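HemO (Neisseria meningitidis, PDB 1J77) binds heme and, as a member of the heme oxygenase family, probably opens the porphyrin ring by oxidative cleavage. Local coordinates at residues D24-L29 with F183-L188; I108-C113 with R178-F183; E40-F45 with A139-P144. One frame throughout, in Å; residues are numbered along the deposited sequence.

Interaction 1 of 3, residues D24-L29 with F183-L188; sequences DSVDNL and FYKVVL. With HEM (protoporphyrin IX containing Fe), chain B.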
# COMPACT_ATOMS: atom_id res chain seq x y z
N ASP A 24 -11.91 2.37 -1.93
CA ASP A 24 -12.95 1.67 -1.21
C ASP A 24 -13.20 0.28 -1.79
O ASP A 24 -13.47 -0.65 -1.01
CB ASP A 24 -14.21 2.50 -1.14
CG ASP A 24 -14.07 3.72 -0.26
OD1 ASP A 24 -13.01 3.87 0.40
OD2 ASP A 24 -15.02 4.56 -0.15
N SER A 25 -13.00 0.11 -3.11
CA SER A 25 -13.13 -1.25 -3.67
C SER A 25 -12.05 -2.19 -3.11
O SER A 25 -12.28 -3.41 -2.94
CB SER A 25 -13.16 -1.22 -5.19
OG SER A 25 -11.84 -1.11 -5.72
N VAL A 26 -10.86 -1.63 -2.84
CA VAL A 26 -9.77 -2.40 -2.26
C VAL A 26 -10.04 -2.79 -0.81
O VAL A 26 -9.92 -3.96 -0.43
CB VAL A 26 -8.42 -1.60 -2.40
CG1 VAL A 26 -7.35 -2.28 -1.54
CG2 VAL A 26 -8.03 -1.55 -3.84
N ASP A 27 -10.50 -1.82 -0.02
CA ASP A 27 -10.87 -2.01 1.37
C ASP A 27 -11.93 -3.14 1.45
O ASP A 27 -11.74 -4.12 2.12
CB ASP A 27 -11.39 -0.65 1.90
CG ASP A 27 -11.99 -0.68 3.33
OD1 ASP A 27 -12.26 -1.76 3.91
OD2 ASP A 27 -12.12 0.42 3.95
N ASN A 28 -12.96 -3.02 0.64
CA ASN A 28 -14.03 -4.02 0.63
C ASN A 28 -13.53 -5.39 0.22
O ASN A 28 -13.94 -6.41 0.81
CB ASN A 28 -15.15 -3.57 -0.33
CG ASN A 28 -15.97 -2.43 0.19
OD1 ASN A 28 -16.07 -2.25 1.39
ND2 ASN A 28 -16.59 -1.67 -0.72
N LEU A 29 -12.69 -5.43 -0.84
CA LEU A 29 -12.21 -6.74 -1.28
C LEU A 29 -11.30 -7.41 -0.25
O LEU A 29 -11.36 -8.63 -0.05
CB LEU A 29 -11.51 -6.63 -2.63
CG LEU A 29 -11.05 -7.92 -3.31
CD1 LEU A 29 -12.20 -8.94 -3.52
CD2 LEU A 29 -10.43 -7.57 -4.61
N PHE A 183 -3.31 -3.01 -9.56
CA PHE A 183 -2.34 -4.07 -9.35
C PHE A 183 -2.52 -4.75 -7.98
O PHE A 183 -2.47 -5.97 -7.90
CB PHE A 183 -0.91 -3.52 -9.51
CG PHE A 183 0.18 -4.54 -9.23
CD1 PHE A 183 0.35 -5.64 -10.06
CD2 PHE A 183 0.96 -4.47 -8.09
CE1 PHE A 183 1.31 -6.54 -9.82
CE2 PHE A 183 1.95 -5.41 -7.85
CZ PHE A 183 2.09 -6.44 -8.73
N TYR A 184 -2.75 -3.99 -6.93
CA TYR A 184 -3.05 -4.57 -5.64
C TYR A 184 -4.16 -5.60 -5.71
O TYR A 184 -4.01 -6.70 -5.17
CB TYR A 184 -3.37 -3.52 -4.60
CG TYR A 184 -3.35 -4.03 -3.16
CD1 TYR A 184 -2.22 -4.03 -2.38
CD2 TYR A 184 -4.48 -4.55 -2.57
CE1 TYR A 184 -2.21 -4.51 -1.08
CE2 TYR A 184 -4.48 -5.02 -1.28
CZ TYR A 184 -3.38 -4.96 -0.52
OH TYR A 184 -3.37 -5.47 0.75
N LYS A 185 -5.23 -5.28 -6.42
CA LYS A 185 -6.32 -6.24 -6.52
C LYS A 185 -5.96 -7.43 -7.42
O LYS A 185 -6.41 -8.53 -7.15
CB LYS A 185 -7.58 -5.57 -7.04
CG LYS A 185 -8.15 -4.52 -6.08
CD LYS A 185 -9.59 -4.04 -6.38
CE LYS A 185 -9.65 -3.13 -7.55
NZ LYS A 185 -11.07 -2.75 -7.90
N VAL A 186 -5.20 -7.23 -8.49
CA VAL A 186 -4.75 -8.38 -9.30
C VAL A 186 -3.99 -9.36 -8.40
O VAL A 186 -4.26 -10.59 -8.42
CB VAL A 186 -3.82 -7.94 -10.47
CG1 VAL A 186 -3.06 -9.14 -11.07
CG2 VAL A 186 -4.60 -7.16 -11.51
N VAL A 187 -3.06 -8.87 -7.60
CA VAL A 187 -2.29 -9.71 -6.70
C VAL A 187 -3.19 -10.42 -5.65
O VAL A 187 -3.01 -11.61 -5.37
CB VAL A 187 -1.13 -8.94 -6.03
CG1 VAL A 187 -0.41 -9.81 -5.06
CG2 VAL A 187 -0.21 -8.38 -7.10
N LEU A 188 -4.12 -9.67 -5.06
CA LEU A 188 -5.03 -10.18 -4.07
C LEU A 188 -5.80 -11.35 -4.67
O LEU A 188 -5.88 -12.42 -4.06
CB LEU A 188 -5.94 -9.04 -3.59
CG LEU A 188 -6.96 -9.38 -2.51
CD1 LEU A 188 -7.51 -8.09 -1.92
CD2 LEU A 188 -8.12 -10.27 -2.92
CHA HEM B . -6.46 6.12 3.53
CHB HEM B . -8.86 2.34 5.39
CHC HEM B . -6.34 -0.66 2.48
CHD HEM B . -4.30 3.19 0.30
C1A HEM B . -7.25 5.35 4.35
C2A HEM B . -8.01 5.82 5.53
C3A HEM B . -8.66 4.76 6.01
C4A HEM B . -8.37 3.60 5.19
CMA HEM B . -9.59 4.76 7.25
CAA HEM B . -8.04 7.23 6.18
CBA HEM B . -7.02 7.27 7.31
CGA HEM B . -6.88 8.66 7.91
O1A HEM B . -7.27 9.65 7.22
O2A HEM B . -6.39 8.75 9.07
C1B HEM B . -8.39 1.19 4.77
C2B HEM B . -8.81 -0.15 5.10
C3B HEM B . -8.14 -1.00 4.27
C4B HEM B . -7.23 -0.19 3.46
CMB HEM B . -9.85 -0.43 6.21
CAB HEM B . -8.18 -2.53 4.25
CBB HEM B . -9.30 -3.19 4.51
C1C HEM B . -5.54 0.12 1.69
C2C HEM B . -4.55 -0.37 0.74
C3C HEM B . -4.04 0.70 0.10
C4C HEM B . -4.58 1.90 0.68
CMC HEM B . -4.29 -1.85 0.45
CAC HEM B . -2.99 0.74 -1.00
CBC HEM B . -2.76 -0.35 -1.73
C1D HEM B . -4.72 4.29 0.98
C2D HEM B . -4.32 5.62 0.61
C3D HEM B . -5.00 6.54 1.58
C4D HEM B . -5.73 5.66 2.46
CMD HEM B . -3.41 5.99 -0.56
CAD HEM B . -4.88 8.06 1.70
CBD HEM B . -6.13 8.77 1.28
CGD HEM B . -5.78 10.24 1.36
O1D HEM B . -5.25 10.77 0.35
O2D HEM B . -6.08 10.89 2.41
NA HEM B . -7.49 4.00 4.19
NB HEM B . -7.47 1.13 3.74
NC HEM B . -5.50 1.48 1.63
ND HEM B . -5.57 4.31 2.09
FE HEM B . -6.59 2.76 2.85
O HOH W 1 -5.08 2.59 4.07
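Val26 and Lys185 mark the closest backbone approach, 6.7 Å between their CA atoms, where helices 11-32 and 167-192 run nearly parallel, their local axes 10.5 Å apart and inclined by 19°. That spacing is filled by side chains reaching from both helices. Lys185 spans most of it: its CG lies against Val26 CG2 (3.7 Å), its CD against Leu29 CD2, and a bend at chi3 (-74°) turns the end of the chain to Ser25, where NZ donates a hydrogen bond to OG (2.8 Å). Ser25 OG also bonds to the carbonyl O of Val22, one turn earlier, and the ammonium group has a second partner in the carboxylate of Glu199. Further along, Leu29 and Leu188 lie side by side and point opposite ways, Leu29 CG resting 3.8 Å from Leu188 CD2. On the heme side, Val26 CG1 meets Tyr184 CD2 at 3.8 Å, the valine standing roughly perpendicular to the tyrosine. The heme methyl CMC sits over one face of the Tyr184 ring, toward its rim and 3.4 Å from CZ, and also touches Val26 CG1. Asp27 lies along another part of the porphyrin, its OD2 3.3 Å from methyl CMB. One interface thus joins an apolar wall of the heme pocket to a lysine whose charge is met by a serine hydroxyl and a carboxylate, which probably favours its protonated form.

Interaction 2 of 3, residues I108-C113 with R178-F183; sequences IGWLYC and REAFAF. With HEM (protoporphyrin IX containing Fe), chain B.
Trp110 and Ala180 meet by CH-pi contact where helices 104-119 and 167-192 cross at -56°, their local axes 8.4 Å apart. Ala180 CA stands 3.7 Å from the centroid of the Trp110 six-membered ring, only 6° off its normal, and the methyl CB lies on the same face, 3.6 Å from Trp110 CD2. The small residue lets the indole lie close against the backbone of the other helix. Beyond it, Phe183 packs its CB against Trp110 CH2 (3.7 Å), the two aromatic planes set obliquely to each other.

A sulfur-aromatic contact forms on the heme side. With SG anti to the backbone N (chi1 -176°), Cys113 places its sulfur over the centre of the Phe181 ring, 3.8 Å from the centroid. The same SG touches heme CAC and the methyl of Ala180, while Phe181 presents its edge to the porphyrin, CE2 lying 3.6 Å from CHD.

One water bridges the helices, and a separate bond ties Tyr112 to heme. Water 2 accepts from Trp110 NE1 in the indole plane and donates to Glu179 OE1 (2.5 Å); the other carboxylate oxygen, OE2, is held by Lys106 and Gln175. Tyr112 OH donates to propionate oxygen O1D of heme (2.7 Å), which lies at the edge of the phenol ring and in its plane, while the methyl CMD lies over one face.

Helix 39-60 packs on Trp110 through Val56 and Ile59, and helix 11-32 meets Tyr112 and Phe181 through Thr19, setting this crossing within the all-helical heme oxygenase fold.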
# COMPACT_ATOMS: atom_id res chain seq x y z
N ILE A 108 5.17 8.40 -9.04
CA ILE A 108 4.72 9.25 -7.94
C ILE A 108 3.34 8.80 -7.43
O ILE A 108 3.12 8.80 -6.24
CB ILE A 108 4.75 10.74 -8.35
CG1 ILE A 108 6.16 11.14 -8.77
CG2 ILE A 108 4.30 11.59 -7.17
CD1 ILE A 108 6.22 12.46 -9.52
N GLY A 109 2.47 8.42 -8.35
CA GLY A 109 1.18 7.80 -8.00
C GLY A 109 1.28 6.51 -7.20
O GLY A 109 0.50 6.31 -6.26
N TRP A 110 2.20 5.62 -7.57
CA TRP A 110 2.46 4.41 -6.79
C TRP A 110 2.94 4.74 -5.41
O TRP A 110 2.58 4.10 -4.42
CB TRP A 110 3.46 3.45 -7.47
CG TRP A 110 2.92 2.77 -8.67
CD1 TRP A 110 2.57 3.32 -9.86
CD2 TRP A 110 2.68 1.38 -8.78
NE1 TRP A 110 2.07 2.35 -10.68
CE2 TRP A 110 2.17 1.13 -10.06
CE3 TRP A 110 2.86 0.30 -7.93
CZ2 TRP A 110 1.82 -0.16 -10.52
CZ3 TRP A 110 2.51 -0.97 -8.38
CH2 TRP A 110 1.98 -1.18 -9.65
N LEU A 111 3.83 5.74 -5.32
CA LEU A 111 4.28 6.16 -4.04
C LEU A 111 3.15 6.70 -3.11
O LEU A 111 3.13 6.39 -1.93
CB LEU A 111 5.41 7.20 -4.21
CG LEU A 111 6.00 7.71 -2.91
CD1 LEU A 111 6.59 6.69 -2.06
CD2 LEU A 111 7.02 8.83 -3.20
N TYR A 112 2.29 7.54 -3.66
CA TYR A 112 1.09 8.02 -2.96
C TYR A 112 0.27 6.82 -2.43
O TYR A 112 -0.06 6.75 -1.23
CB TYR A 112 0.25 8.89 -3.91
CG TYR A 112 -1.17 9.09 -3.41
CD1 TYR A 112 -1.45 10.00 -2.38
CD2 TYR A 112 -2.19 8.35 -3.95
CE1 TYR A 112 -2.74 10.14 -1.90
CE2 TYR A 112 -3.50 8.46 -3.46
CZ TYR A 112 -3.77 9.37 -2.44
OH TYR A 112 -5.10 9.48 -1.96
N CYS A 113 0.03 5.83 -3.28
CA CYS A 113 -0.80 4.65 -2.91
C CYS A 113 -0.13 3.91 -1.78
O CYS A 113 -0.76 3.61 -0.77
CB CYS A 113 -0.92 3.80 -4.13
SG CYS A 113 -1.95 2.39 -3.96
N ARG A 178 -4.08 5.03 -9.89
CA ARG A 178 -5.16 4.13 -10.32
C ARG A 178 -4.57 2.72 -10.62
O ARG A 178 -5.12 1.68 -10.23
CB ARG A 178 -5.92 4.68 -11.56
CG ARG A 178 -6.77 5.91 -11.28
CD ARG A 178 -7.52 6.46 -12.46
NE ARG A 178 -8.43 7.48 -11.96
CZ ARG A 178 -9.02 8.40 -12.69
NH1 ARG A 178 -8.81 8.45 -14.00
NH2 ARG A 178 -9.83 9.27 -12.10
N GLU A 179 -3.44 2.70 -11.32
CA GLU A 179 -2.77 1.47 -11.69
C GLU A 179 -2.19 0.72 -10.51
O GLU A 179 -2.23 -0.52 -10.51
CB GLU A 179 -1.73 1.70 -12.79
CG GLU A 179 -2.39 2.14 -14.11
CD GLU A 179 -1.42 2.53 -15.19
OE1 GLU A 179 -0.25 2.11 -15.13
OE2 GLU A 179 -1.87 3.20 -16.14
N ALA A 180 -1.71 1.42 -9.48
CA ALA A 180 -1.18 0.79 -8.23
C ALA A 180 -2.32 0.08 -7.50
O ALA A 180 -2.17 -1.08 -7.12
CB ALA A 180 -0.58 1.78 -7.37
N PHE A 181 -3.46 0.76 -7.39
CA PHE A 181 -4.62 0.11 -6.77
C PHE A 181 -5.08 -1.07 -7.57
O PHE A 181 -5.45 -2.10 -7.00
CB PHE A 181 -5.80 1.08 -6.58
CG PHE A 181 -5.69 2.03 -5.39
CD1 PHE A 181 -5.68 3.43 -5.59
CD2 PHE A 181 -5.64 1.57 -4.07
CE1 PHE A 181 -5.63 4.29 -4.53
CE2 PHE A 181 -5.61 2.46 -3.02
CZ PHE A 181 -5.58 3.83 -3.26
N ALA A 182 -5.10 -0.95 -8.91
CA ALA A 182 -5.53 -2.07 -9.71
C ALA A 182 -4.62 -3.26 -9.58
O ALA A 182 -5.07 -4.39 -9.50
CB ALA A 182 -5.64 -1.69 -11.14
N PHE A 183 -3.31 -3.01 -9.56
CA PHE A 183 -2.34 -4.07 -9.35
C PHE A 183 -2.52 -4.75 -7.98
O PHE A 183 -2.47 -5.97 -7.90
CB PHE A 183 -0.91 -3.52 -9.51
CG PHE A 183 0.18 -4.54 -9.23
CD1 PHE A 183 0.35 -5.64 -10.06
CD2 PHE A 183 0.96 -4.47 -8.09
CE1 PHE A 183 1.31 -6.54 -9.82
CE2 PHE A 183 1.95 -5.41 -7.85
CZ PHE A 183 2.09 -6.44 -8.73
CHA HEM B . -6.46 6.12 3.53
CHB HEM B . -8.86 2.34 5.39
CHC HEM B . -6.34 -0.66 2.48
CHD HEM B . -4.30 3.19 0.30
C1A HEM B . -7.25 5.35 4.35
C2A HEM B . -8.01 5.82 5.53
C3A HEM B . -8.66 4.76 6.01
C4A HEM B . -8.37 3.60 5.19
CMA HEM B . -9.59 4.76 7.25
CAA HEM B . -8.04 7.23 6.18
CBA HEM B . -7.02 7.27 7.31
CGA HEM B . -6.88 8.66 7.91
O1A HEM B . -7.27 9.65 7.22
O2A HEM B . -6.39 8.75 9.07
C1B HEM B . -8.39 1.19 4.77
C2B HEM B . -8.81 -0.15 5.10
C3B HEM B . -8.14 -1.00 4.27
C4B HEM B . -7.23 -0.19 3.46
CMB HEM B . -9.85 -0.43 6.21
CAB HEM B . -8.18 -2.53 4.25
CBB HEM B . -9.30 -3.19 4.51
C1C HEM B . -5.54 0.12 1.69
C2C HEM B . -4.55 -0.37 0.74
C3C HEM B . -4.04 0.70 0.10
C4C HEM B . -4.58 1.90 0.68
CMC HEM B . -4.29 -1.85 0.45
CAC HEM B . -2.99 0.74 -1.00
CBC HEM B . -2.76 -0.35 -1.73
C1D HEM B . -4.72 4.29 0.98
C2D HEM B . -4.32 5.62 0.61
C3D HEM B . -5.00 6.54 1.58
C4D HEM B . -5.73 5.66 2.46
CMD HEM B . -3.41 5.99 -0.56
CAD HEM B . -4.88 8.06 1.70
CBD HEM B . -6.13 8.77 1.28
CGD HEM B . -5.78 10.24 1.36
O1D HEM B . -5.25 10.77 0.35
O2D HEM B . -6.08 10.89 2.41
NA HEM B . -7.49 4.00 4.19
NB HEM B . -7.47 1.13 3.74
NC HEM B . -5.50 1.48 1.63
ND HEM B . -5.57 4.31 2.09
FE HEM B . -6.59 2.76 2.85
O HOH W 2 1.53 2.74 -13.55
O HOH W 1 -5.08 2.59 4.07

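Interaction 3 of 3, residues E40-F45 with A139-P144; sequences ENYIKF and ARHLAP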
# COMPACT_ATOMS: atom_id res chain seq x y z
N GLU A 40 -3.64 -19.16 8.36
CA GLU A 40 -3.48 -19.47 6.95
C GLU A 40 -3.91 -18.28 6.07
O GLU A 40 -3.19 -17.86 5.17
CB GLU A 40 -4.31 -20.70 6.60
CG GLU A 40 -4.34 -21.03 5.13
CD GLU A 40 -5.28 -22.17 4.76
OE1 GLU A 40 -5.95 -22.77 5.66
OE2 GLU A 40 -5.34 -22.48 3.54
N ASN A 41 -5.07 -17.73 6.34
CA ASN A 41 -5.49 -16.55 5.59
C ASN A 41 -4.61 -15.31 5.88
O ASN A 41 -4.43 -14.47 4.97
CB ASN A 41 -6.97 -16.27 5.80
CG ASN A 41 -7.83 -16.98 4.79
OD1 ASN A 41 -7.46 -18.02 4.23
ND2 ASN A 41 -8.97 -16.37 4.49
N TYR A 42 -4.11 -15.15 7.10
CA TYR A 42 -3.26 -14.00 7.42
C TYR A 42 -1.98 -14.12 6.62
O TYR A 42 -1.41 -13.08 6.17
CB TYR A 42 -2.93 -13.86 8.92
CG TYR A 42 -2.23 -12.58 9.27
CD1 TYR A 42 -2.86 -11.35 9.16
CD2 TYR A 42 -0.90 -12.57 9.72
CE1 TYR A 42 -2.22 -10.17 9.51
CE2 TYR A 42 -0.28 -11.42 10.07
CZ TYR A 42 -0.91 -10.22 9.96
OH TYR A 42 -0.26 -9.06 10.24
N ILE A 43 -1.50 -15.34 6.42
CA ILE A 43 -0.28 -15.53 5.63
C ILE A 43 -0.56 -15.13 4.18
O ILE A 43 0.29 -14.51 3.52
CB ILE A 43 0.26 -16.98 5.80
CG1 ILE A 43 0.97 -17.09 7.14
CG2 ILE A 43 1.16 -17.31 4.67
CD1 ILE A 43 1.27 -18.51 7.61
N LYS A 44 -1.74 -15.44 3.68
CA LYS A 44 -2.11 -15.00 2.34
C LYS A 44 -2.08 -13.49 2.23
O LYS A 44 -1.61 -12.92 1.22
CB LYS A 44 -3.51 -15.52 2.01
CG LYS A 44 -3.77 -16.96 2.53
CD LYS A 44 -5.14 -17.46 2.06
CE LYS A 44 -5.37 -18.91 2.31
NZ LYS A 44 -6.31 -19.42 1.30
N PHE A 45 -2.53 -12.83 3.26
CA PHE A 45 -2.53 -11.39 3.33
C PHE A 45 -1.10 -10.88 3.33
O PHE A 45 -0.77 -9.93 2.66
CB PHE A 45 -3.29 -10.91 4.56
CG PHE A 45 -3.31 -9.46 4.70
CD1 PHE A 45 -4.00 -8.71 3.78
CD2 PHE A 45 -2.62 -8.81 5.73
CE1 PHE A 45 -3.98 -7.35 3.85
CE2 PHE A 45 -2.63 -7.43 5.82
CZ PHE A 45 -3.35 -6.72 4.89
N ALA A 139 2.83 -8.26 12.91
CA ALA A 139 2.16 -7.04 12.40
C ALA A 139 3.07 -5.79 12.42
O ALA A 139 2.63 -4.65 12.58
CB ALA A 139 0.83 -6.80 13.14
N ARG A 140 4.37 -6.04 12.32
CA ARG A 140 5.37 -4.96 12.27
C ARG A 140 5.07 -3.95 11.16
O ARG A 140 5.18 -2.72 11.35
CB ARG A 140 6.73 -5.64 12.06
CG ARG A 140 7.12 -6.82 13.06
CD ARG A 140 8.26 -7.70 12.54
NE ARG A 140 8.71 -8.76 13.43
CZ ARG A 140 9.63 -8.64 14.39
NH1 ARG A 140 10.22 -7.50 14.63
NH2 ARG A 140 9.99 -9.67 15.12
N HIS A 141 4.68 -4.47 9.99
CA HIS A 141 4.41 -3.60 8.81
C HIS A 141 3.19 -2.72 8.93
O HIS A 141 3.08 -1.70 8.22
CB HIS A 141 4.38 -4.42 7.52
CG HIS A 141 3.06 -5.05 7.23
ND1 HIS A 141 2.69 -6.29 7.70
CD2 HIS A 141 2.04 -4.63 6.44
CE1 HIS A 141 1.49 -6.59 7.23
NE2 HIS A 141 1.07 -5.59 6.47
N LEU A 142 2.33 -3.04 9.91
CA LEU A 142 1.09 -2.30 10.14
C LEU A 142 1.17 -1.34 11.30
O LEU A 142 0.29 -0.51 11.49
CB LEU A 142 -0.06 -3.28 10.41
CG LEU A 142 -0.49 -4.22 9.27
CD1 LEU A 142 -1.52 -5.30 9.72
CD2 LEU A 142 -1.05 -3.46 8.11
N ALA A 143 2.26 -1.41 12.06
CA ALA A 143 2.42 -0.53 13.20
C ALA A 143 2.54 0.93 12.74
O ALA A 143 2.99 1.23 11.61
CB ALA A 143 3.60 -0.94 13.98
N PRO A 144 2.11 1.83 13.60
CA PRO A 144 2.07 3.26 13.28
C PRO A 144 3.46 3.86 13.16
O PRO A 144 4.36 3.38 13.85
CB PRO A 144 1.38 3.88 14.51
CG PRO A 144 1.20 2.85 15.46
CD PRO A 144 1.68 1.53 14.98
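Tyr42 and Phe45, on helix 39-60 of the all-helical heme oxygenase fold, reach out to the loop between helices 122-129 and 149-162. The backbones stay well apart, 10.1 Å between the CA atoms of Tyr42 and Ala139, and aromatic side chains close the distance. The phenol end of Tyr42 abuts the loop: OH lies 3.8 Å from Ala139 CB and 4.0 Å from Leu142 CD1. Phe45 and His141 meet more loosely, Phe45 CE2 approaching the edge of the imidazole near its plane.

In the next shell, Tyr42 OH is hydrogen-bonded to the carbonyl O of Gly138, just before the loop segment, and its ring stacks on Tyr133. His141 is gripped at both nitrogens, ND1 by Asp84 OD2 and NE2 by Gln49 OE1, so the rotation of its ring is fixed by polar partners on helices 78-87 and 39-60, and the Gln49 bond is a polar tie between the loop and the helix that carries Tyr42 and Phe45. Its chi1 of 85° folds the ring back over its own backbone, with an edge toward Phe45. The loop itself is bound to helix 78-87 through a hydrogen bond from Arg140 N to Asp84 OD1, and Phe125 of helix 122-129 packs on Ala139 and Leu142. Within the loop, Leu142 N bonds back to Ala139 O at 3.1 Å, and Leu142 CG lies over one face of the His141 ring, 3.5 Å above its plane.

All three contacts are buried, but only interactions 1 and 2 touch the heme. Both use helix 167-192 and meet where Val26 CG2 packs on Phe181 CD2 at 3.9 Å. Interaction 1 pairs near-parallel helices with a direct lysine-serine bond; interaction 2 crosses more steeply and more closely, relying on aromatic, sulfur and methyl contacts and a bridging water. Interaction 3 lies across the chain's centre from interaction 2, about 20 Å between centres, and joins a helix to a loop with the smallest buried area; its polar groups bond chiefly to residues outside its segments. Phe45 CE1 connects it to interaction 1 through Tyr184 OH, 3.7 Å away.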